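Local coordinates for inositol monophosphatase family protein (Staphylococcus aureus, PDB 5I3S), which probably hydrolyses inositol monophosphates or related sugar phosphates in a metal-dependent reaction, at residues 44-49 with 82-87; 154-159 with 178-183; 222-227 with 238-243. One frame throughout, in Å; residues are numbered along the deposited sequence.

Contact 1. Residues 44-49 with 82-87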
ATOM      1  N   ALA A  44      25.825  -0.621  -6.146  1.00 29.67           N
ATOM      2  CA  ALA A  44      26.127  -1.837  -6.905  1.00 30.90           C
ATOM      3  C   ALA A  44      25.255  -1.906  -8.156  1.00 31.29           C
ATOM      4  O   ALA A  44      25.767  -2.091  -9.286  1.00 30.61           O
ATOM      5  CB  ALA A  44      25.916  -3.089  -6.066  1.00 28.74           C
ATOM      6  N   THR A  45      23.956  -1.715  -7.948  1.00 28.81           N
ATOM      7  CA  THR A  45      22.973  -1.843  -9.027  1.00 29.62           C
ATOM      8  C   THR A  45      23.181  -0.764 -10.098  1.00 30.49           C
ATOM      9  O   THR A  45      23.172  -1.076 -11.306  1.00 29.14           O
ATOM     10  CB  THR A  45      21.522  -1.818  -8.470  1.00 27.12           C
ATOM     11  OG1 THR A  45      21.393  -2.809  -7.428  1.00 25.92           O
ATOM     12  CG2 THR A  45      20.525  -2.073  -9.565  1.00 25.49           C
ATOM     13  N   GLU A  46      23.435   0.481  -9.695  1.00 33.24           N
ATOM     14  CA  GLU A  46      23.630   1.541 -10.736  1.00 35.32           C
ATOM     15  C   GLU A  46      24.943   1.357 -11.514  1.00 31.87           C
ATOM     16  O   GLU A  46      24.978   1.548 -12.744  1.00 32.98           O
ATOM     17  CB  GLU A  46      23.530   2.988 -10.197  1.00 36.85           C
ATOM     18  CG  GLU A  46      23.632   4.020 -11.335  1.00 38.34           C
ATOM     19  CD  GLU A  46      22.886   5.322 -11.089  1.00 40.54           C
ATOM     20  OE1 GLU A  46      21.876   5.330 -10.358  1.00 39.08           O
ATOM     21  OE2 GLU A  46      23.308   6.353 -11.650  1.00 42.81           O
ATOM     22  N   ASP A  47      26.005   0.986 -10.815  1.00 31.60           N
ATOM     23  CA  ASP A  47      27.311   0.719 -11.477  1.00 33.01           C
ATOM     24  C   ASP A  47      27.227  -0.438 -12.468  1.00 31.74           C
ATOM     25  O   ASP A  47      27.816  -0.349 -13.545  1.00 33.13           O
ATOM     26  CB  ASP A  47      28.411   0.452 -10.443  1.00 33.13           C
ATOM     27  CG  ASP A  47      28.827   1.700  -9.713  1.00 35.64           C
ATOM     28  OD1 ASP A  47      28.622   2.789 -10.296  1.00 40.82           O
ATOM     29  OD2 ASP A  47      29.364   1.605  -8.587  1.00 36.30           O
ATOM     30  N   PHE A  48      26.481  -1.493 -12.124  1.00 28.38           N
ATOM     31  CA  PHE A  48      26.230  -2.595 -13.066  1.00 27.30           C
ATOM     32  C   PHE A  48      25.461  -2.083 -14.263  1.00 26.68           C
ATOM     33  O   PHE A  48      25.844  -2.359 -15.383  1.00 25.26           O
ATOM     34  CB  PHE A  48      25.439  -3.754 -12.410  1.00 26.50           C
ATOM     35  CG  PHE A  48      24.974  -4.800 -13.396  1.00 26.49           C
ATOM     36  CD1 PHE A  48      25.894  -5.628 -14.060  1.00 26.84           C
ATOM     37  CD2 PHE A  48      23.624  -4.966 -13.686  1.00 26.64           C
ATOM     38  CE1 PHE A  48      25.463  -6.603 -14.975  1.00 25.94           C
ATOM     39  CE2 PHE A  48      23.196  -5.946 -14.584  1.00 27.11           C
ATOM     40  CZ  PHE A  48      24.121  -6.748 -15.243  1.00 26.73           C
ATOM     41  N   ILE A  49      24.377  -1.339 -14.018  1.00 27.15           N
ATOM     42  CA  ILE A  49      23.519  -0.821 -15.120  1.00 28.58           C
ATOM     43  C   ILE A  49      24.264   0.186 -16.008  1.00 31.07           C
ATOM     44  O   ILE A  49      24.234   0.073 -17.232  1.00 29.98           O
ATOM     45  CB  ILE A  49      22.191  -0.245 -14.599  1.00 27.05           C
ATOM     46  CG1 ILE A  49      21.332  -1.380 -14.002  1.00 27.30           C
ATOM     47  CG2 ILE A  49      21.417   0.459 -15.704  1.00 26.87           C
ATOM     48  CD1 ILE A  49      20.206  -0.899 -13.093  1.00 26.97           C
ATOM     49  N   VAL A  82      17.715   6.200 -14.857  1.00 22.55           N
ATOM     50  CA  VAL A  82      17.591   5.015 -14.028  1.00 24.68           C
ATOM     51  C   VAL A  82      17.484   5.319 -12.545  1.00 25.30           C
ATOM     52  O   VAL A  82      18.266   6.117 -12.021  1.00 22.72           O
ATOM     53  CB  VAL A  82      18.642   3.884 -14.378  1.00 26.05           C
ATOM     54  CG1 VAL A  82      19.617   4.262 -15.460  1.00 25.84           C
ATOM     55  CG2 VAL A  82      19.330   3.242 -13.174  1.00 26.84           C
ATOM     56  N   ASP A  83      16.510   4.671 -11.880  1.00 25.36           N
ATOM     57  CA  ASP A  83      16.525   4.547 -10.410  1.00 26.28           C
ATOM     58  C   ASP A  83      16.829   3.079 -10.057  1.00 24.76           C
ATOM     59  O   ASP A  83      15.971   2.183 -10.231  1.00 25.06           O
ATOM     60  CB  ASP A  83      15.213   5.018  -9.748  1.00 27.44           C
ATOM     61  CG  ASP A  83      15.376   5.263  -8.217  1.00 28.69           C
ATOM     62  OD1 ASP A  83      16.399   4.858  -7.648  1.00 29.89           O
ATOM     63  OD2 ASP A  83      14.463   5.816  -7.568  1.00 29.77           O
ATOM     64  N   PRO A  84      18.059   2.817  -9.620  1.00 23.25           N
ATOM     65  CA  PRO A  84      18.440   1.472  -9.159  1.00 22.42           C
ATOM     66  C   PRO A  84      17.471   0.902  -8.128  1.00 21.55           C
ATOM     67  O   PRO A  84      17.083  -0.231  -8.304  1.00 21.57           O
ATOM     68  CB  PRO A  84      19.862   1.670  -8.592  1.00 22.78           C
ATOM     69  CG  PRO A  84      19.994   3.148  -8.455  1.00 24.61           C
ATOM     70  CD  PRO A  84      19.232   3.705  -9.610  1.00 24.62           C
ATOM     71  N   ILE A  85      17.048   1.685  -7.120  1.00 19.46           N
ATOM     72  CA  ILE A  85      16.049   1.260  -6.130  1.00 19.16           C
ATOM     73  C   ILE A  85      15.058   2.386  -5.843  1.00 20.20           C
ATOM     74  O   ILE A  85      15.374   3.315  -5.115  1.00 20.18           O
ATOM     75  CB  ILE A  85      16.696   0.809  -4.811  1.00 19.96           C
ATOM     76  CG1 ILE A  85      17.668  -0.380  -5.026  1.00 21.78           C
ATOM     77  CG2 ILE A  85      15.642   0.414  -3.772  1.00 19.93           C
ATOM     78  CD1 ILE A  85      18.690  -0.554  -3.884  1.00 22.06           C
ATOM     79  N   ASP A  86      13.869   2.315  -6.443  1.00 19.90           N
ATOM     80  CA  ASP A  86      12.792   3.193  -6.115  1.00 20.20           C
ATOM     81  C   ASP A  86      11.885   2.584  -5.033  1.00 18.87           C
ATOM     82  O   ASP A  86      11.259   1.541  -5.262  1.00 17.80           O
ATOM     83  CB  ASP A  86      11.929   3.522  -7.354  1.00 24.03           C
ATOM     84  CG  ASP A  86      10.967   4.703  -7.080  1.00 24.23           C
ATOM     85  OD1 ASP A  86      11.292   5.566  -6.242  1.00 28.29           O
ATOM     86  OD2 ASP A  86       9.879   4.755  -7.651  1.00 27.07           O
ATOM     87  N   GLY A  87      11.767   3.287  -3.909  1.00 17.69           N
ATOM     88  CA  GLY A  87      11.224   2.753  -2.707  1.00 17.82           C
ATOM     89  C   GLY A  87      12.291   2.255  -1.735  1.00 18.26           C
ATOM     90  O   GLY A  87      12.171   1.147  -1.176  1.00 15.98           O
TER
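Glu46 OE1 accepts a hydrogen bond from the backbone N of Glu66 and, on the side of the 82-87 segment, lies 3.2 Å from Pro84 CD. The same oxygen is 3.5 Å from Pro84 CG, so a carboxylate oxygen rests against CD and CG of the ring, where weakly polarised C–H groups are probably tolerable neighbours. Glu46 gets there by setting CG anti to the backbone N (chi1 -176°) and running extended from there, which carries the acid across the proline ring at a slant while its CB touches Pro84 CG at 3.9 Å. Thr45 covers the next part of the ring: its CG2 meets Pro84 CB at 3.9 Å, while OG1 turns back to bond Val41 O within the helix. One turn further on, Ile49 CG2 meets Val82 CG1 at 4.2 Å, a purely apolar contact. Pro84 thus sits against the helix at the corner where the chain turns from strand 78-83 into strand 85-86. Asp83-Pro84-Ile85-Asp86-Gly87 is the DPIDG core of the family signature, whose acidic side chains bind the catalytic metals in relatives; here Asp83 and Asp86 both approach Asp208, consistent with such a site. Asp83 OD1 also receives a weak bond from Ile85 N, 3.3 Å long. On helix 2-24 Thr45 touches Ile18; Ile49 carries helix 37-56 onto Ile100 of strand 99-106, while Val82, on the adjacent strand 78-83, packs on Ile102 of the same strand in the seven-stranded sheet.

Contact 2. Residues 154-159 with 178-183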
ATOM      1  N   ILE A 154      -1.808   8.874  -2.375  1.00 13.97           N
ATOM      2  CA  ILE A 154      -1.220  10.081  -1.841  1.00 15.31           C
ATOM      3  C   ILE A 154      -0.643   9.800  -0.469  1.00 15.65           C
ATOM      4  O   ILE A 154      -1.334   9.238   0.378  1.00 17.18           O
ATOM      5  CB  ILE A 154      -2.248  11.244  -1.776  1.00 15.89           C
ATOM      6  CG1 ILE A 154      -1.587  12.533  -1.304  1.00 16.75           C
ATOM      7  CG2 ILE A 154      -3.439  10.931  -0.874  1.00 15.40           C
ATOM      8  CD1 ILE A 154      -2.540  13.724  -1.394  1.00 17.63           C
ATOM      9  N   ASN A 155       0.607  10.168  -0.235  1.00 15.31           N
ATOM     10  CA  ASN A 155       1.224   9.883   1.099  1.00 16.52           C
ATOM     11  C   ASN A 155       0.531  10.748   2.147  1.00 16.21           C
ATOM     12  O   ASN A 155       0.333  11.926   1.918  1.00 17.59           O
ATOM     13  CB  ASN A 155       2.729  10.081   1.102  1.00 15.85           C
ATOM     14  CG  ASN A 155       3.432   9.412   2.281  1.00 16.56           C
ATOM     15  OD1 ASN A 155       4.312   8.556   2.118  1.00 19.90           O
ATOM     16  ND2 ASN A 155       3.160   9.869   3.425  1.00 15.37           N
ATOM     17  N   PRO A 156       0.100  10.150   3.271  1.00 16.05           N
ATOM     18  CA  PRO A 156      -0.445  10.969   4.371  1.00 16.98           C
ATOM     19  C   PRO A 156       0.390  12.203   4.798  1.00 17.37           C
ATOM     20  O   PRO A 156      -0.165  13.210   5.233  1.00 16.90           O
ATOM     21  CB  PRO A 156      -0.505   9.962   5.535  1.00 16.73           C
ATOM     22  CG  PRO A 156      -0.743   8.627   4.866  1.00 16.21           C
ATOM     23  CD  PRO A 156       0.017   8.708   3.558  1.00 15.38           C
ATOM     24  N   ASN A 157       1.700  12.104   4.805  1.00 18.64           N
ATOM     25  CA  ASN A 157       2.575  13.275   5.104  1.00 21.18           C
ATOM     26  C   ASN A 157       2.281  14.591   4.359  1.00 23.74           C
ATOM     27  O   ASN A 157       2.598  15.664   4.872  1.00 27.44           O
ATOM     28  CB  ASN A 157       4.051  12.933   4.894  1.00 21.32           C
ATOM     29  CG  ASN A 157       4.614  12.116   6.022  1.00 23.10           C
ATOM     30  OD1 ASN A 157       4.912  12.671   7.078  1.00 26.09           O
ATOM     31  ND2 ASN A 157       4.753  10.806   5.825  1.00 22.10           N
ATOM     32  N   TRP A 158       1.731  14.502   3.154  1.00 22.50           N
ATOM     33  CA  TRP A 158       1.415  15.675   2.391  1.00 23.46           C
ATOM     34  C   TRP A 158       0.163  16.365   2.878  1.00 23.63           C
ATOM     35  O   TRP A 158      -0.016  17.554   2.638  1.00 22.85           O
ATOM     36  CB  TRP A 158       1.281  15.345   0.898  1.00 23.55           C
ATOM     37  CG  TRP A 158       2.507  14.670   0.258  1.00 22.65           C
ATOM     38  CD1 TRP A 158       2.491  13.519  -0.469  1.00 20.63           C
ATOM     39  CD2 TRP A 158       3.892  15.079   0.326  1.00 22.80           C
ATOM     40  NE1 TRP A 158       3.754  13.204  -0.909  1.00 20.10           N
ATOM     41  CE2 TRP A 158       4.640  14.136  -0.429  1.00 20.68           C
ATOM     42  CE3 TRP A 158       4.565  16.173   0.895  1.00 24.31           C
ATOM     43  CZ2 TRP A 158       6.032  14.236  -0.615  1.00 20.71           C
ATOM     44  CZ3 TRP A 158       5.983  16.279   0.702  1.00 24.22           C
ATOM     45  CH2 TRP A 158       6.693  15.291  -0.033  1.00 22.75           C
ATOM     46  N   LEU A 159      -0.688  15.660   3.603  1.00 23.75           N
ATOM     47  CA  LEU A 159      -1.839  16.313   4.218  1.00 24.61           C
ATOM     48  C   LEU A 159      -1.508  17.114   5.471  1.00 26.51           C
ATOM     49  O   LEU A 159      -2.373  17.871   5.929  1.00 27.55           O
ATOM     50  CB  LEU A 159      -2.971  15.317   4.496  1.00 24.56           C
ATOM     51  CG  LEU A 159      -3.712  14.851   3.246  1.00 25.49           C
ATOM     52  CD1 LEU A 159      -2.933  13.803   2.469  1.00 26.36           C
ATOM     53  CD2 LEU A 159      -5.021  14.252   3.656  1.00 27.13           C
ATOM     54  N   ALA A 178      -8.281   6.532   0.010  1.00 17.87           N
ATOM     55  CA  ALA A 178      -6.895   6.820  -0.303  1.00 16.78           C
ATOM     56  C   ALA A 178      -5.948   5.725   0.175  1.00 15.56           C
ATOM     57  O   ALA A 178      -6.155   5.123   1.230  1.00 15.07           O
ATOM     58  CB  ALA A 178      -6.492   8.170   0.291  1.00 17.14           C
ATOM     59  N   ARG A 179      -4.844   5.605  -0.571  1.00 14.27           N
ATOM     60  CA  ARG A 179      -3.824   4.585  -0.431  1.00 13.02           C
ATOM     61  C   ARG A 179      -2.454   5.253  -0.574  1.00 13.07           C
ATOM     62  O   ARG A 179      -2.351   6.342  -1.105  1.00 12.51           O
ATOM     63  CB  ARG A 179      -3.978   3.527  -1.544  1.00 13.01           C
ATOM     64  CG  ARG A 179      -5.324   2.849  -1.623  1.00 13.28           C
ATOM     65  CD  ARG A 179      -5.528   1.904  -0.428  1.00 13.70           C
ATOM     66  NE  ARG A 179      -6.804   1.201  -0.498  1.00 12.26           N
ATOM     67  CZ  ARG A 179      -7.953   1.616   0.016  1.00 12.95           C
ATOM     68  NH1 ARG A 179      -8.057   2.773   0.703  1.00 13.67           N
ATOM     69  NH2 ARG A 179      -9.024   0.844  -0.118  1.00 13.12           N
ATOM     70  N   ALA A 180      -1.402   4.578  -0.110  1.00 13.24           N
ATOM     71  CA  ALA A 180      -0.023   5.013  -0.309  1.00 13.73           C
ATOM     72  C   ALA A 180       0.895   3.838  -0.065  1.00 14.54           C
ATOM     73  O   ALA A 180       0.847   3.203   1.003  1.00 14.03           O
ATOM     74  CB  ALA A 180       0.337   6.148   0.669  1.00 14.46           C
ATOM     75  N   TYR A 181       1.741   3.568  -1.039  1.00 15.70           N
ATOM     76  CA  TYR A 181       2.516   2.332  -1.108  1.00 17.28           C
ATOM     77  C   TYR A 181       3.986   2.558  -0.993  1.00 18.40           C
ATOM     78  O   TYR A 181       4.725   1.634  -0.706  1.00 19.36           O
ATOM     79  CB  TYR A 181       2.182   1.596  -2.405  1.00 18.34           C
ATOM     80  CG  TYR A 181       0.688   1.250  -2.568  1.00 20.47           C
ATOM     81  CD1 TYR A 181       0.013   0.463  -1.628  1.00 22.14           C
ATOM     82  CD2 TYR A 181      -0.023   1.649  -3.685  1.00 22.54           C
ATOM     83  CE1 TYR A 181      -1.338   0.121  -1.788  1.00 22.61           C
ATOM     84  CE2 TYR A 181      -1.372   1.321  -3.857  1.00 24.38           C
ATOM     85  CZ  TYR A 181      -2.031   0.567  -2.894  1.00 23.69           C
ATOM     86  OH  TYR A 181      -3.356   0.257  -3.079  1.00 23.02           O
ATOM     87  N   GLY A 182       4.434   3.789  -1.225  1.00 20.58           N
ATOM     88  CA  GLY A 182       5.799   4.186  -0.878  1.00 20.32           C
ATOM     89  C   GLY A 182       6.807   3.990  -2.005  1.00 19.66           C
ATOM     90  O   GLY A 182       7.989   4.197  -1.762  1.00 20.18           O
ATOM     91  N   SER A 183       6.358   3.561  -3.195  1.00 16.43           N
ATOM     92  CA  SER A 183       7.209   3.523  -4.373  1.00 15.52           C
ATOM     93  C   SER A 183       6.592   4.221  -5.575  1.00 15.26           C
ATOM     94  O   SER A 183       5.746   3.660  -6.255  1.00 14.94           O
ATOM     95  CB  SER A 183       7.475   2.100  -4.781  1.00 15.33           C
ATOM     96  OG  SER A 183       8.129   2.118  -6.038  1.00 14.77           O
TER
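Ile154 N donates to Arg179 O over 2.9 Å, with a nearly straight N-H...O angle of 161° and the donor almost in line with the carbonyl. Beside this bond the Ala180 methyl is pressed against the other chain segment: its CB lies 3.5 Å from Ile154 O, 3.9 Å from Asn155 CA and 3.9 Å from Pro156 CD. With CG1 anti to the backbone N (chi1 -176°) the Ile154 side chain leads away from 178-183, and CG2 meets Ala178 CB at 4.3 Å; the side chain also packs on Phe168 and Met200. Further out, backbone bonding of Arg179 with Ile152 continues the parallel pairing of strands 151-153 and 177-179, the two strands of a beta-alpha-beta unit with helix 164-174 between them. The Arg179 side chain leaves on the far side; NH1 reaches Ala178 O at 3.1 Å from above the carbonyl plane and also bonds Ser177 OG, while NH2 bonds Asn90 OD1 of the second subunit. The Ala180 backbone also hydrogen-bonds to that subunit, and Pro156 packs on its Pro156. The join rests on a main-chain bond bordered by two alanine methyls, so the Arg179 side chain can serve its own strand and the dimer interface.

Contact 3. Residues 222-227 with 238-243; sequences QASNLL and SILVGN
Ser238, with chi1 at 74°, holds OG between its backbone N and carbonyl carbon, which points the hydroxyl oxygen across to Leu226 N. That amide donates to OG over 2.8 Å at 164°, and Leu226 then folds over the serine, its CD1 at 3.7 Å from Ser238 CB. Asn225 has a similar first torsion (76°), but its amide turns along its own chain toward the residues that follow: OD1 accepts from Leu227 N at 2.9 Å, the donor lying well above the carbonyl plane, to form an Asx turn. The same OD1 takes Glu229 N, and ND2 bonds Asn237 OD1, so both ends of the amide are held where the strand gives way to a loop. Before that turn the segments form an antiparallel ladder, the edge pair of the five-stranded mixed sheet in the sugar phosphatase fold, with strand 222-224 outermost. Ser224 and Leu240 are a hydrogen-bonded pair (Leu240 N to Ser224 O 2.9 Å, Ser224 N to Leu240 O 3.1 Å), as are Gln222 and Gly242. Between them, the non-hydrogen-bonded pair packs Ala223 CB on Val241 CG1 at 3.7 Å, on the face covered by Leu216 of helix 206-218. Gln222, Ser224 and Leu240 face helix 244-255; there Ser224 OG donates to Asn225 O over 2.6 Å and also bonds His247 NE2.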
ATOM      1  N   GLN A 222      -3.249   9.949 -18.378  1.00 28.04           N
ATOM      2  CA  GLN A 222      -2.530  11.204 -18.474  1.00 25.91           C
ATOM      3  C   GLN A 222      -1.733  11.668 -17.267  1.00 24.84           C
ATOM      4  O   GLN A 222      -2.026  11.354 -16.116  1.00 22.10           O
ATOM      5  CB  GLN A 222      -3.365  12.338 -19.002  1.00 30.65           C
ATOM      6  CG  GLN A 222      -4.784  12.419 -18.526  1.00 34.30           C
ATOM      7  CD  GLN A 222      -5.484  13.652 -19.109  1.00 41.90           C
ATOM      8  OE1 GLN A 222      -6.716  13.847 -18.983  1.00 45.80           O
ATOM      9  NE2 GLN A 222      -4.689  14.505 -19.752  1.00 43.28           N
ATOM     10  N   ALA A 223      -0.719  12.459 -17.594  1.00 21.98           N
ATOM     11  CA  ALA A 223       0.248  12.904 -16.649  1.00 21.59           C
ATOM     12  C   ALA A 223       0.500  14.359 -16.878  1.00 18.72           C
ATOM     13  O   ALA A 223       0.620  14.777 -17.986  1.00 16.56           O
ATOM     14  CB  ALA A 223       1.528  12.124 -16.787  1.00 20.27           C
ATOM     15  N   SER A 224       0.571  15.086 -15.776  1.00 17.68           N
ATOM     16  CA  SER A 224       1.001  16.433 -15.731  1.00 16.68           C
ATOM     17  C   SER A 224       1.641  16.656 -14.359  1.00 17.32           C
ATOM     18  O   SER A 224       1.711  15.744 -13.555  1.00 16.39           O
ATOM     19  CB  SER A 224      -0.202  17.362 -15.871  1.00 14.83           C
ATOM     20  OG  SER A 224      -1.020  17.288 -14.718  1.00 14.01           O
ATOM     21  N   ASN A 225       2.087  17.888 -14.116  1.00 17.34           N
ATOM     22  CA  ASN A 225       2.421  18.328 -12.785  1.00 17.08           C
ATOM     23  C   ASN A 225       1.150  18.913 -12.206  1.00 17.73           C
ATOM     24  O   ASN A 225       0.063  18.801 -12.838  1.00 16.55           O
ATOM     25  CB  ASN A 225       3.618  19.282 -12.810  1.00 16.99           C
ATOM     26  CG  ASN A 225       3.296  20.674 -13.282  1.00 16.25           C
ATOM     27  OD1 ASN A 225       2.203  21.012 -13.697  1.00 17.83           O
ATOM     28  ND2 ASN A 225       4.286  21.502 -13.211  1.00 18.27           N
ATOM     29  N   LEU A 226       1.264  19.493 -10.996  1.00 17.90           N
ATOM     30  CA  LEU A 226       0.096  20.007 -10.295  1.00 16.68           C
ATOM     31  C   LEU A 226      -0.501  21.270 -10.907  1.00 16.67           C
ATOM     32  O   LEU A 226      -1.644  21.620 -10.579  1.00 14.99           O
ATOM     33  CB  LEU A 226       0.388  20.224  -8.824  1.00 16.52           C
ATOM     34  CG  LEU A 226       0.688  18.941  -7.999  1.00 17.67           C
ATOM     35  CD1 LEU A 226       1.146  19.324  -6.604  1.00 16.41           C
ATOM     36  CD2 LEU A 226      -0.460  17.945  -7.920  1.00 17.00           C
ATOM     37  N   LEU A 227       0.267  21.942 -11.783  1.00 16.94           N
ATOM     38  CA  LEU A 227      -0.209  23.109 -12.520  1.00 17.64           C
ATOM     39  C   LEU A 227      -0.739  22.713 -13.909  1.00 18.65           C
ATOM     40  O   LEU A 227      -0.984  23.601 -14.717  1.00 19.76           O
ATOM     41  CB  LEU A 227       0.936  24.089 -12.699  1.00 17.59           C
ATOM     42  CG  LEU A 227       1.612  24.476 -11.396  1.00 19.19           C
ATOM     43  CD1 LEU A 227       2.811  25.410 -11.617  1.00 19.52           C
ATOM     44  CD2 LEU A 227       0.582  25.101 -10.468  1.00 19.71           C
ATOM     45  N   SER A 238       6.387  18.290  -9.536  1.00 17.69           N
ATOM     46  CA  SER A 238       5.208  17.708  -8.930  1.00 16.23           C
ATOM     47  C   SER A 238       4.555  16.779  -9.965  1.00 16.00           C
ATOM     48  O   SER A 238       4.977  16.721 -11.170  1.00 16.06           O
ATOM     49  CB  SER A 238       4.277  18.808  -8.409  1.00 16.35           C
ATOM     50  OG  SER A 238       3.587  19.472  -9.441  1.00 16.04           O
ATOM     51  N   ILE A 239       3.547  16.037  -9.528  1.00 15.34           N
ATOM     52  CA  ILE A 239       3.045  14.874 -10.293  1.00 16.76           C
ATOM     53  C   ILE A 239       1.567  14.686  -9.993  1.00 16.43           C
ATOM     54  O   ILE A 239       1.177  14.623  -8.831  1.00 14.49           O
ATOM     55  CB  ILE A 239       3.743  13.544  -9.851  1.00 18.20           C
ATOM     56  CG1 ILE A 239       5.234  13.600 -10.050  1.00 18.72           C
ATOM     57  CG2 ILE A 239       3.184  12.323 -10.627  1.00 20.01           C
ATOM     58  CD1 ILE A 239       5.693  13.512 -11.504  1.00 18.78           C
ATOM     59  N   LEU A 240       0.767  14.638 -11.047  1.00 17.22           N
ATOM     60  CA  LEU A 240      -0.622  14.129 -11.007  1.00 17.71           C
ATOM     61  C   LEU A 240      -0.815  13.200 -12.211  1.00 17.27           C
ATOM     62  O   LEU A 240      -0.587  13.604 -13.340  1.00 18.83           O
ATOM     63  CB  LEU A 240      -1.606  15.280 -11.073  1.00 18.33           C
ATOM     64  CG  LEU A 240      -3.081  14.928 -11.226  1.00 19.59           C
ATOM     65  CD1 LEU A 240      -3.529  14.303  -9.923  1.00 20.83           C
ATOM     66  CD2 LEU A 240      -4.002  16.099 -11.627  1.00 19.00           C
ATOM     67  N   VAL A 241      -1.194  11.957 -11.956  1.00 17.31           N
ATOM     68  CA  VAL A 241      -1.432  10.951 -12.986  1.00 15.50           C
ATOM     69  C   VAL A 241      -2.730  10.241 -12.692  1.00 16.16           C
ATOM     70  O   VAL A 241      -3.162  10.117 -11.519  1.00 15.63           O
ATOM     71  CB  VAL A 241      -0.305   9.921 -13.136  1.00 15.18           C
ATOM     72  CG1 VAL A 241       1.010  10.608 -13.464  1.00 15.41           C
ATOM     73  CG2 VAL A 241      -0.138   9.046 -11.923  1.00 16.23           C
ATOM     74  N   GLY A 242      -3.378   9.808 -13.757  1.00 15.37           N
ATOM     75  CA  GLY A 242      -4.678   9.216 -13.616  1.00 16.36           C
ATOM     76  C   GLY A 242      -5.278   8.795 -14.952  1.00 15.63           C
ATOM     77  O   GLY A 242      -4.703   9.034 -16.007  1.00 14.39           O
ATOM     78  N   ASN A 243      -6.447   8.203 -14.879  1.00 16.54           N
ATOM     79  CA  ASN A 243      -7.286   8.068 -16.061  1.00 18.16           C
ATOM     80  C   ASN A 243      -7.703   9.475 -16.505  1.00 19.44           C
ATOM     81  O   ASN A 243      -7.736  10.408 -15.702  1.00 21.60           O
ATOM     82  CB  ASN A 243      -8.458   7.090 -15.831  1.00 18.19           C
ATOM     83  CG  ASN A 243      -9.559   7.599 -14.887  1.00 19.24           C
ATOM     84  OD1 ASN A 243     -10.297   8.549 -15.186  1.00 20.25           O
ATOM     85  ND2 ASN A 243      -9.765   6.882 -13.799  1.00 19.61           N
TER

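How the contacts relate
From the N terminus the three contacts come in series, with none nested in or crossing another. Contact 1 closes the loop from helix 37-56 to the signature corner after strand 78-83, in the seven-stranded sheet. Contact 2 closes the excursion through helix 164-174 that joins two parallel strands of the five-stranded sheet, and contact 3 closes the shorter connection at the other edge of that sheet, whose outermost strands within this chain are 177-179 and 222-224. Contacts 1 and 2 touch where Ser183 OG probably bonds Asp86 O, linking the two halves of the fold. Contacts 1 and 3 lie on opposite sides of the chain's centre, their own centres about 25 Å apart.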